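Local coordinates for protein Niban 2 (Homo sapiens, PDB 7CTP) that may help suppress apoptosis and promote melanoma cell invasion, the portion here holding its PH domain and a large helical region, at residues A[316-319]-A[320-324]. Residues are numbered along the deposited sequence; the frame is centred on the assembly and turned at random.
Sequences EHLA and SKIRA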
loop_
_atom_site.group_PDB
_atom_site.type_symbol
_atom_site.label_atom_id
_atom_site.label_comp_id
_atom_site.label_asym_id
_atom_site.label_seq_id
_atom_site.Cartn_x
_atom_site.Cartn_y
_atom_site.Cartn_z
ATOM N N GLU A 316 -0.541 -20.015 -25.097
ATOM C CA GLU A 316 0.008 -19.346 -26.276
ATOM C C GLU A 316 -0.937 -19.445 -27.471
ATOM O O GLU A 316 -1.028 -18.507 -28.274
ATOM C CB GLU A 316 1.385 -19.928 -26.606
ATOM C CG GLU A 316 2.079 -19.369 -27.860
ATOM C CD GLU A 316 1.984 -17.851 -28.006
ATOM O OE1 GLU A 316 1.653 -17.389 -29.121
ATOM O OE2 GLU A 316 2.258 -17.124 -27.024
ATOM N N HIS A 317 -1.660 -20.560 -27.603
ATOM C CA HIS A 317 -2.631 -20.675 -28.688
ATOM C C HIS A 317 -3.769 -19.678 -28.507
ATOM O O HIS A 317 -4.180 -19.010 -29.462
ATOM C CB HIS A 317 -3.170 -22.101 -28.775
ATOM C CG HIS A 317 -4.146 -22.317 -29.892
ATOM N ND1 HIS A 317 -5.487 -22.552 -29.675
ATOM C CD2 HIS A 317 -3.973 -22.333 -31.235
ATOM C CE1 HIS A 317 -6.099 -22.703 -30.837
ATOM N NE2 HIS A 317 -5.203 -22.576 -31.799
ATOM N N LEU A 318 -4.298 -19.573 -27.284
ATOM C CA LEU A 318 -5.314 -18.562 -27.001
ATOM C C LEU A 318 -4.785 -17.164 -27.291
ATOM O O LEU A 318 -5.466 -16.348 -27.926
ATOM C CB LEU A 318 -5.763 -18.676 -25.545
ATOM C CG LEU A 318 -6.713 -17.622 -24.977
ATOM C CD1 LEU A 318 -8.062 -17.654 -25.689
ATOM C CD2 LEU A 318 -6.870 -17.852 -23.473
ATOM N N ALA A 319 -3.570 -16.873 -26.832
ATOM C CA ALA A 319 -3.001 -15.544 -27.040
ATOM C C ALA A 319 -2.897 -15.224 -28.524
ATOM O O ALA A 319 -3.148 -14.088 -28.941
ATOM C CB ALA A 319 -1.632 -15.442 -26.369
ATOM N N SER A 320 -2.539 -16.221 -29.338
ATOM C CA SER A 320 -2.376 -15.985 -30.768
ATOM C C SER A 320 -3.689 -15.567 -31.407
ATOM O O SER A 320 -3.710 -14.696 -32.284
ATOM C CB SER A 320 -1.827 -17.236 -31.453
ATOM O OG SER A 320 -2.838 -18.233 -31.532
ATOM N N LYS A 321 -4.802 -16.167 -30.969
ATOM C CA LYS A 321 -6.109 -15.821 -31.516
ATOM C C LYS A 321 -6.562 -14.448 -31.033
ATOM O O LYS A 321 -7.217 -13.703 -31.772
ATOM C CB LYS A 321 -7.134 -16.879 -31.123
ATOM C CG LYS A 321 -6.811 -18.269 -31.629
ATOM C CD LYS A 321 -6.853 -18.341 -33.148
ATOM C CE LYS A 321 -6.746 -19.793 -33.613
ATOM N NZ LYS A 321 -5.807 -19.942 -34.760
ATOM N N ILE A 322 -6.241 -14.109 -29.786
ATOM C CA ILE A 322 -6.571 -12.782 -29.270
ATOM C C ILE A 322 -5.742 -11.711 -29.980
ATOM O O ILE A 322 -6.262 -10.654 -30.362
ATOM C CB ILE A 322 -6.367 -12.751 -27.746
ATOM C CG1 ILE A 322 -7.378 -13.679 -27.063
ATOM C CG2 ILE A 322 -6.466 -11.324 -27.213
ATOM C CD1 ILE A 322 -7.106 -13.862 -25.569
ATOM N N ARG A 323 -4.442 -11.974 -30.158
ATOM C CA ARG A 323 -3.558 -11.064 -30.888
ATOM C C ARG A 323 -4.110 -10.751 -32.272
ATOM O O ARG A 323 -4.222 -9.582 -32.664
ATOM C CB ARG A 323 -2.163 -11.674 -31.009
ATOM C CG ARG A 323 -1.219 -11.359 -29.890
ATOM C CD ARG A 323 0.182 -11.854 -30.209
ATOM N NE ARG A 323 0.762 -12.596 -29.091
ATOM C CZ ARG A 323 0.922 -13.917 -29.064
ATOM N NH1 ARG A 323 0.558 -14.658 -30.102
ATOM N NH2 ARG A 323 1.458 -14.496 -27.999
ATOM N N ALA A 324 -4.460 -11.796 -33.026
ATOM C CA ALA A 324 -5.028 -11.608 -34.358
ATOM C C ALA A 324 -6.200 -10.638 -34.328
ATOM O O ALA A 324 -6.394 -9.854 -35.263
ATOM C CB ALA A 324 -5.468 -12.953 -34.939
#
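An i to i+7 salt bridge spanning two turns of the long helix 260-337 joins Glu-316 to Arg-323, a worked example of how oppositely charged side chains staple a helix along one side. The guanidinium meets the carboxylate end-on: NH2 of Arg-323 reaches OE2 of Glu-316 at 2.9 Å, while NH1 of Arg-323 reaches OE1 of Glu-316 at 3.1 Å. Both oxygens offer their syn lone pairs, and the two flat groups lie 9° apart, nearly coplanar, so the paired bonds fix the rotation of each. The bend at chi2 of Glu-316 (43°) follows a CG anti to the backbone N and brings the carboxylate round to its partner. Ala-319, which lies between the two in sequence, sets its CB under one face of the guanidinium, 3.6 Å from Arg-323 NH2. A leucine replacing Arg-323 would probably leave the Glu-316 carboxylate without its charged mate and free to turn.

On another side of the helix, the carbonyl oxygen of His-317 accepts twice, from the backbone N of Lys-321 and from the hydroxyl of Ser-320, whose OG lies 2.6 Å from His-317 O. That second bond turns the serine hydroxyl back onto its own helix, as its chi1 of 73° allows. Lys-321 lays CE obliquely by the imidazole, 3.7 Å from His-317 NE2. The apolar side is marked by Leu-318 CG, 3.8 Å from Ile-322 CD1.

These two hydrophobic side chains, one turn apart, face the rest of the chain: Leu-318 touches Thr-535, Phe-518 and Ile-530, and Ile-322 touches Tyr-536. Arg-323 also rests on Val-539, so helix 532-555 packs against this part of helix 260-337, with the loop residues Phe-518 and Leu-521 meeting Lys-321.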